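Long-range contacts in outer membrane protein YopM (PDB 1JL5), which is a leucine-rich-repeat virulence effector of Yersinia pestis that probably alters host cell physiology and so promotes bacterial survival in host tissues: residues L93-T104 and S112-L123; K145-L155 and L165-S174. One frame throughout, in Å; residues are numbered along the deposited sequence.

Contact 1: L93-T104 and S112-L123; sequences LESLVASCNSLT and SLKSLLVDNNNL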
# COMPACT_ATOMS: atom_id res chain seq x y z
N LEU A 93 26.53 -38.00 -9.88
CA LEU A 93 25.59 -36.91 -9.99
C LEU A 93 26.26 -35.80 -10.78
O LEU A 93 27.41 -35.44 -10.53
CB LEU A 93 25.21 -36.41 -8.59
CG LEU A 93 24.01 -35.48 -8.55
CD1 LEU A 93 22.78 -36.21 -9.05
CD2 LEU A 93 23.80 -34.99 -7.12
N GLU A 94 25.54 -35.28 -11.75
CA GLU A 94 26.07 -34.20 -12.56
C GLU A 94 25.40 -32.91 -12.13
O GLU A 94 25.98 -31.83 -12.23
CB GLU A 94 25.82 -34.48 -14.04
CG GLU A 94 26.85 -35.42 -14.64
CD GLU A 94 26.54 -35.78 -16.07
OE1 GLU A 94 26.21 -34.86 -16.85
OE2 GLU A 94 26.64 -36.97 -16.42
N SER A 95 24.18 -33.04 -11.63
CA SER A 95 23.43 -31.89 -11.18
C SER A 95 22.81 -32.10 -9.82
O SER A 95 21.98 -32.99 -9.62
CB SER A 95 22.33 -31.56 -12.19
OG SER A 95 21.53 -30.48 -11.74
N LEU A 96 23.22 -31.28 -8.86
CA LEU A 96 22.67 -31.34 -7.53
C LEU A 96 21.77 -30.14 -7.33
O LEU A 96 22.23 -29.00 -7.30
CB LEU A 96 23.76 -31.31 -6.46
CG LEU A 96 23.19 -31.14 -5.05
CD1 LEU A 96 22.25 -32.30 -4.73
CD2 LEU A 96 24.32 -31.06 -4.04
N VAL A 97 20.47 -30.40 -7.23
CA VAL A 97 19.52 -29.33 -7.00
C VAL A 97 18.96 -29.58 -5.61
O VAL A 97 18.13 -30.46 -5.40
CB VAL A 97 18.38 -29.38 -8.03
CG1 VAL A 97 17.43 -28.21 -7.81
CG2 VAL A 97 18.95 -29.33 -9.44
N ALA A 98 19.45 -28.81 -4.64
CA ALA A 98 19.01 -28.94 -3.26
C ALA A 98 18.63 -27.56 -2.77
O ALA A 98 18.97 -27.16 -1.66
CB ALA A 98 20.13 -29.53 -2.41
N SER A 99 17.92 -26.84 -3.62
CA SER A 99 17.49 -25.49 -3.29
C SER A 99 16.48 -25.53 -2.16
O SER A 99 15.80 -26.53 -1.95
CB SER A 99 16.84 -24.85 -4.51
OG SER A 99 17.66 -24.99 -5.65
N CYS A 100 16.40 -24.43 -1.44
CA CYS A 100 15.45 -24.29 -0.35
C CYS A 100 15.47 -25.39 0.69
O CYS A 100 14.51 -26.12 0.86
CB CYS A 100 14.04 -24.15 -0.93
SG CYS A 100 13.92 -22.79 -2.12
N ASN A 101 16.60 -25.51 1.37
CA ASN A 101 16.74 -26.48 2.43
C ASN A 101 17.44 -25.69 3.52
O ASN A 101 17.50 -24.46 3.43
CB ASN A 101 17.58 -27.67 1.97
CG ASN A 101 16.80 -28.61 1.07
OD1 ASN A 101 15.83 -29.23 1.49
ND2 ASN A 101 17.22 -28.70 -0.19
N SER A 102 17.95 -26.37 4.53
CA SER A 102 18.65 -25.69 5.61
C SER A 102 20.08 -26.16 5.63
O SER A 102 20.71 -26.24 6.68
CB SER A 102 18.00 -26.00 6.95
OG SER A 102 16.66 -25.57 6.96
N LEU A 103 20.60 -26.48 4.45
CA LEU A 103 21.96 -26.96 4.34
C LEU A 103 22.93 -25.92 4.85
O LEU A 103 22.93 -24.78 4.41
CB LEU A 103 22.28 -27.29 2.88
CG LEU A 103 21.35 -28.33 2.24
CD1 LEU A 103 21.72 -28.51 0.79
CD2 LEU A 103 21.45 -29.65 3.00
N THR A 104 23.76 -26.31 5.80
CA THR A 104 24.76 -25.41 6.35
C THR A 104 26.08 -25.91 5.80
O THR A 104 27.10 -25.23 5.86
CB THR A 104 24.80 -25.47 7.88
OG1 THR A 104 25.08 -26.81 8.29
CG2 THR A 104 23.46 -25.03 8.46
N SER A 112 31.93 -35.35 -11.07
CA SER A 112 31.07 -35.34 -12.24
C SER A 112 30.05 -34.21 -12.15
O SER A 112 29.31 -33.96 -13.10
CB SER A 112 30.33 -36.66 -12.33
OG SER A 112 29.60 -36.89 -11.14
N LEU A 113 30.01 -33.53 -11.01
CA LEU A 113 29.05 -32.45 -10.83
C LEU A 113 29.29 -31.30 -11.80
O LEU A 113 30.37 -30.71 -11.84
CB LEU A 113 29.08 -31.92 -9.40
CG LEU A 113 27.76 -31.24 -9.01
CD1 LEU A 113 26.68 -32.30 -8.94
CD2 LEU A 113 27.90 -30.52 -7.68
N LYS A 114 28.26 -31.00 -12.59
CA LYS A 114 28.34 -29.91 -13.55
C LYS A 114 27.45 -28.79 -13.06
O LYS A 114 27.69 -27.61 -13.35
CB LYS A 114 27.85 -30.38 -14.92
CG LYS A 114 28.78 -31.35 -15.61
CD LYS A 114 28.20 -31.76 -16.95
CE LYS A 114 29.18 -32.60 -17.75
NZ LYS A 114 28.57 -33.02 -19.04
N SER A 115 26.42 -29.15 -12.31
CA SER A 115 25.49 -28.16 -11.82
C SER A 115 25.19 -28.30 -10.33
O SER A 115 24.76 -29.35 -9.87
CB SER A 115 24.19 -28.24 -12.61
OG SER A 115 23.28 -27.25 -12.19
N LEU A 116 25.44 -27.23 -9.59
CA LEU A 116 25.19 -27.20 -8.17
C LEU A 116 24.19 -26.09 -7.88
O LEU A 116 24.52 -24.91 -7.96
CB LEU A 116 26.47 -26.93 -7.39
CG LEU A 116 26.27 -26.74 -5.88
CD1 LEU A 116 25.67 -28.01 -5.28
CD2 LEU A 116 27.58 -26.39 -5.22
N LEU A 117 22.95 -26.48 -7.58
CA LEU A 117 21.89 -25.52 -7.27
C LEU A 117 21.44 -25.74 -5.84
O LEU A 117 20.57 -26.56 -5.58
CB LEU A 117 20.69 -25.70 -8.19
CG LEU A 117 20.66 -24.95 -9.52
CD1 LEU A 117 21.74 -25.46 -10.44
CD2 LEU A 117 19.28 -25.11 -10.15
N VAL A 118 22.04 -25.00 -4.93
CA VAL A 118 21.70 -25.12 -3.52
C VAL A 118 21.35 -23.75 -2.99
O VAL A 118 21.71 -23.38 -1.87
CB VAL A 118 22.88 -25.71 -2.73
CG1 VAL A 118 23.07 -27.17 -3.13
CG2 VAL A 118 24.14 -24.92 -3.00
N ASP A 119 20.64 -22.98 -3.80
CA ASP A 119 20.22 -21.66 -3.40
C ASP A 119 19.26 -21.85 -2.24
O ASP A 119 18.65 -22.91 -2.09
CB ASP A 119 19.48 -20.98 -4.55
CG ASP A 119 18.35 -21.82 -5.07
OD1 ASP A 119 18.64 -22.84 -5.72
OD2 ASP A 119 17.17 -21.47 -4.83
N ASN A 120 19.12 -20.81 -1.42
CA ASN A 120 18.22 -20.87 -0.29
C ASN A 120 18.55 -22.00 0.66
O ASN A 120 17.78 -22.94 0.85
CB ASN A 120 16.78 -20.99 -0.80
CG ASN A 120 16.36 -19.78 -1.58
OD1 ASN A 120 16.10 -18.73 -1.00
ND2 ASN A 120 16.31 -19.90 -2.90
N ASN A 121 19.72 -21.89 1.25
CA ASN A 121 20.20 -22.83 2.23
C ASN A 121 20.95 -21.98 3.22
O ASN A 121 20.88 -20.76 3.15
CB ASN A 121 21.10 -23.87 1.58
CG ASN A 121 20.30 -24.98 0.94
OD1 ASN A 121 19.60 -25.71 1.63
ND2 ASN A 121 20.40 -25.12 -0.37
N ASN A 122 21.66 -22.61 4.14
CA ASN A 122 22.40 -21.88 5.15
C ASN A 122 23.88 -22.12 4.99
O ASN A 122 24.63 -22.13 5.96
CB ASN A 122 21.94 -22.34 6.53
CG ASN A 122 20.45 -22.13 6.74
OD1 ASN A 122 19.82 -22.80 7.56
ND2 ASN A 122 19.87 -21.20 5.99
N LEU A 123 24.30 -22.30 3.74
CA LEU A 123 25.70 -22.54 3.45
C LEU A 123 26.53 -21.31 3.77
O LEU A 123 26.25 -20.22 3.28
CB LEU A 123 25.87 -22.92 1.98
CG LEU A 123 25.13 -24.18 1.54
CD1 LEU A 123 25.32 -24.38 0.05
CD2 LEU A 123 25.65 -25.38 2.33
O HOH W 1 17.49 -21.41 4.65
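Leu96 and Leu116 lie side by side and point the same way, with CD2 of Leu96 3.6 Å from CD1 of Leu116. In both, CG is anti to the backbone N (chi1 170° and 174°), which sends the branched ends together into the repeat interior. Val118 CG1 closes on the same layer, 3.8 Å from the small Ala98 methyl, CB. Strands 95-97 and 115-117, which carry Leu96 and Leu116, run parallel, their axes 4.6 Å apart at closest approach, as the concave-face strands of successive leucine-rich repeats; Leu117 N donates to Leu96 O (2.6 Å). Asparagine suits the turns that follow because its amide both donates and accepts: Asn101 OD1 takes Leu81 N of the preceding repeat while its ND2 bonds Leu78 O. Asn121 ND2 lies 2.8 Å from Ala98 O, which falls exactly in its amide plane, and also bonds Val118 O in its own turn. Asn101 ND2 reaches Ala98 O from the opposite face of the carbonyl, so two amides grip one oxygen. Just ahead of the strands, Ser112 OG donates to Leu93 O at 2.7 Å, from above the carbonyl plane. Farther out, Glu94 and Lys114 extend alongside each other in a long salt bridge, OE1 to NZ 3.7 Å.

Contact 2: K145-L155 and L165-S174; sequences KLPELQNSSFL and LKKLPDLPPS
Leu146 meets Leu165 at about a right angle, its CD1 3.6 Å from CD1 of Leu165, while it runs alongside Leu168 and points the same way. Its CG stands anti to the carbonyl carbon (chi1 -74°), which brings CD1 against both leucines. Pro169 comes in beside it, CD 3.6 Å from Leu146 CB, and is crossed obliquely by Leu149. The compact proline ring offers a rigid apolar surface without an N-H that would need a partner. Leu149 continues inward alongside Leu171, whereas Pro172 packs against the backbone of the turn 149-152 and crosses Leu155, CG to CB 3.7 Å. Nearer the surface, Gln150 lies beside Asp170, its amide plane 82° from the carboxylate; OE1 meets only Asp170 CB, at 4.0 Å, and NE2 donates to Glu148 OE2.

These segments are the irregular convex side of successive leucine-rich repeats, where short extended, proline-rich runs take the place of the helices found in many relatives. Water 2 joins Leu146 N to Lys167 O and water 3 joins Leu149 N to Asp170 O. Ser174 OG sits 2.7 Å from Leu155 O, a bond that is not settled. The chemistry implies that cohesion comes chiefly from leucine and proline packing, with two waters bridging backbone N-H and C=O groups that do not bond each other directly and one serine hydroxyl near the turn carbonyls.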
# COMPACT_ATOMS: atom_id res chain seq x y z
N LYS A 145 32.44 -16.33 1.92
CA LYS A 145 33.44 -16.28 0.88
C LYS A 145 33.17 -17.43 -0.07
O LYS A 145 32.46 -18.37 0.27
CB LYS A 145 34.85 -16.40 1.47
CG LYS A 145 35.07 -17.62 2.35
CD LYS A 145 36.41 -17.56 3.06
CE LYS A 145 36.57 -18.70 4.06
NZ LYS A 145 37.86 -18.63 4.83
N LEU A 146 33.71 -17.33 -1.27
CA LEU A 146 33.53 -18.37 -2.26
C LEU A 146 34.87 -19.05 -2.47
O LEU A 146 35.92 -18.45 -2.24
CB LEU A 146 33.07 -17.77 -3.58
CG LEU A 146 31.63 -17.28 -3.69
CD1 LEU A 146 31.44 -16.59 -5.04
CD2 LEU A 146 30.68 -18.46 -3.56
N PRO A 147 34.85 -20.32 -2.87
CA PRO A 147 36.13 -20.98 -3.10
C PRO A 147 36.66 -20.38 -4.39
O PRO A 147 35.92 -19.68 -5.09
CB PRO A 147 35.73 -22.44 -3.27
CG PRO A 147 34.39 -22.34 -3.92
CD PRO A 147 33.72 -21.24 -3.12
N GLU A 148 37.92 -20.62 -4.70
CA GLU A 148 38.49 -20.09 -5.93
C GLU A 148 37.56 -20.47 -7.07
O GLU A 148 37.02 -21.58 -7.10
CB GLU A 148 39.88 -20.67 -6.16
CG GLU A 148 40.51 -20.28 -7.48
CD GLU A 148 41.93 -20.77 -7.61
OE1 GLU A 148 42.15 -22.00 -7.48
OE2 GLU A 148 42.83 -19.93 -7.82
N LEU A 149 37.36 -19.56 -8.02
CA LEU A 149 36.46 -19.81 -9.14
C LEU A 149 37.16 -19.73 -10.48
O LEU A 149 36.74 -20.35 -11.45
CB LEU A 149 35.33 -18.78 -9.14
CG LEU A 149 34.52 -18.59 -7.85
CD1 LEU A 149 33.60 -17.38 -8.01
CD2 LEU A 149 33.73 -19.84 -7.55
N GLN A 150 38.24 -18.95 -10.54
CA GLN A 150 38.96 -18.75 -11.79
C GLN A 150 39.46 -20.01 -12.47
O GLN A 150 39.67 -20.01 -13.68
CB GLN A 150 40.12 -17.77 -11.57
CG GLN A 150 41.26 -18.32 -10.75
CD GLN A 150 42.33 -17.28 -10.52
OE1 GLN A 150 42.68 -16.53 -11.43
NE2 GLN A 150 42.86 -17.22 -9.30
N ASN A 151 39.66 -21.08 -11.71
CA ASN A 151 40.14 -22.32 -12.31
C ASN A 151 39.02 -23.28 -12.66
O ASN A 151 39.26 -24.45 -12.96
CB ASN A 151 41.15 -22.99 -11.39
CG ASN A 151 42.39 -22.15 -11.19
OD1 ASN A 151 42.94 -21.61 -12.14
ND2 ASN A 151 42.83 -22.03 -9.94
N SER A 152 37.80 -22.78 -12.61
CA SER A 152 36.65 -23.61 -12.96
C SER A 152 36.46 -23.45 -14.46
O SER A 152 35.70 -22.61 -14.93
CB SER A 152 35.42 -23.14 -12.20
OG SER A 152 35.64 -23.29 -10.81
N SER A 153 37.19 -24.28 -15.20
CA SER A 153 37.18 -24.27 -16.65
C SER A 153 35.81 -24.33 -17.30
O SER A 153 35.65 -23.94 -18.45
CB SER A 153 38.04 -25.43 -17.17
OG SER A 153 39.35 -25.35 -16.64
N PHE A 154 34.81 -24.81 -16.57
CA PHE A 154 33.48 -24.94 -17.15
C PHE A 154 32.43 -24.13 -16.41
O PHE A 154 31.25 -24.20 -16.73
CB PHE A 154 33.08 -26.41 -17.17
CG PHE A 154 34.14 -27.31 -17.75
CD1 PHE A 154 34.37 -27.33 -19.12
CD2 PHE A 154 34.94 -28.08 -16.92
CE1 PHE A 154 35.39 -28.11 -19.65
CE2 PHE A 154 35.96 -28.86 -17.44
CZ PHE A 154 36.19 -28.88 -18.81
N LEU A 155 32.86 -23.37 -15.41
CA LEU A 155 31.93 -22.56 -14.64
C LEU A 155 31.38 -21.46 -15.53
O LEU A 155 32.06 -20.48 -15.82
CB LEU A 155 32.64 -21.91 -13.44
CG LEU A 155 32.02 -22.18 -12.07
CD1 LEU A 155 32.53 -21.15 -11.09
CD2 LEU A 155 30.51 -22.15 -12.15
N LEU A 165 28.98 -12.36 0.91
CA LEU A 165 30.27 -12.23 0.25
C LEU A 165 30.77 -10.80 0.33
O LEU A 165 30.08 -9.86 -0.06
CB LEU A 165 30.14 -12.68 -1.21
CG LEU A 165 29.69 -14.13 -1.35
CD1 LEU A 165 29.50 -14.47 -2.82
CD2 LEU A 165 30.72 -15.05 -0.71
N LYS A 166 31.98 -10.65 0.86
CA LYS A 166 32.60 -9.34 0.98
C LYS A 166 33.42 -9.16 -0.29
O LYS A 166 33.69 -8.04 -0.72
CB LYS A 166 33.53 -9.30 2.20
CG LYS A 166 32.83 -9.51 3.53
CD LYS A 166 32.12 -8.25 4.02
CE LYS A 166 33.11 -7.15 4.40
NZ LYS A 166 32.44 -5.95 4.98
N LYS A 167 33.80 -10.28 -0.88
CA LYS A 167 34.58 -10.27 -2.10
C LYS A 167 34.27 -11.50 -2.94
O LYS A 167 33.84 -12.52 -2.42
CB LYS A 167 36.08 -10.24 -1.78
CG LYS A 167 36.51 -9.04 -0.96
CD LYS A 167 38.01 -8.99 -0.74
CE LYS A 167 38.41 -7.69 -0.05
NZ LYS A 167 39.88 -7.53 0.08
N LEU A 168 34.47 -11.37 -4.24
CA LEU A 168 34.27 -12.48 -5.15
C LEU A 168 35.64 -12.90 -5.61
O LEU A 168 36.48 -12.05 -5.92
CB LEU A 168 33.45 -12.07 -6.37
CG LEU A 168 31.96 -11.82 -6.17
CD1 LEU A 168 31.34 -11.50 -7.53
CD2 LEU A 168 31.30 -13.05 -5.55
N PRO A 169 35.92 -14.20 -5.64
CA PRO A 169 37.25 -14.62 -6.10
C PRO A 169 37.32 -14.21 -7.57
O PRO A 169 36.29 -13.91 -8.18
CB PRO A 169 37.21 -16.13 -5.93
CG PRO A 169 36.24 -16.32 -4.79
CD PRO A 169 35.15 -15.35 -5.14
N ASP A 170 38.51 -14.19 -8.15
CA ASP A 170 38.60 -13.83 -9.55
C ASP A 170 37.74 -14.81 -10.32
O ASP A 170 37.62 -15.98 -9.94
CB ASP A 170 40.05 -13.87 -10.04
CG ASP A 170 40.88 -12.77 -9.42
OD1 ASP A 170 40.31 -11.70 -9.11
OD2 ASP A 170 42.10 -12.96 -9.26
N LEU A 171 37.12 -14.34 -11.39
CA LEU A 171 36.22 -15.18 -12.15
C LEU A 171 36.89 -16.00 -13.24
O LEU A 171 37.90 -15.60 -13.81
CB LEU A 171 35.12 -14.31 -12.74
CG LEU A 171 34.44 -13.48 -11.65
CD1 LEU A 171 33.48 -12.49 -12.28
CD2 LEU A 171 33.72 -14.42 -10.68
N PRO A 172 36.32 -17.18 -13.52
CA PRO A 172 36.85 -18.08 -14.55
C PRO A 172 36.51 -17.53 -15.93
O PRO A 172 35.42 -17.00 -16.14
CB PRO A 172 36.13 -19.39 -14.26
CG PRO A 172 34.78 -18.91 -13.82
CD PRO A 172 35.14 -17.78 -12.87
N PRO A 173 37.44 -17.65 -16.88
CA PRO A 173 37.22 -17.17 -18.24
C PRO A 173 35.96 -17.76 -18.85
O PRO A 173 35.40 -17.21 -19.80
CB PRO A 173 38.47 -17.64 -18.98
CG PRO A 173 39.52 -17.56 -17.90
CD PRO A 173 38.81 -18.16 -16.72
N SER A 174 35.50 -18.87 -18.29
CA SER A 174 34.30 -19.53 -18.79
C SER A 174 33.04 -18.85 -18.30
O SER A 174 31.95 -19.11 -18.80
CB SER A 174 34.28 -20.99 -18.35
OG SER A 174 34.40 -21.08 -16.94
O HOH W 2 34.76 -14.96 -1.89
O HOH W 3 38.86 -17.51 -8.35

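Contacts 1 and 2 follow one another along the chain and join neighbouring turns of the same solenoid, but at different places on its circumference. Contact 1 pairs the strands and asparagine turns of consecutive repeats; contact 2 pairs the loops returning from strands 135-137 and 157-159. Their centres are about 17 Å apart and their nearest atoms about 6 Å apart. Strand 135-137 follows contact 1 and precedes contact 2 in the chain; its Leu136 is packed on by Leu116 and by Leu149 and Leu155. Both lie away from calcium-binding residues such as Asn246 and Asp266, although a calcium ion is about 9 Å from the Asn120 side chain and one is about 10 Å from that of Leu165.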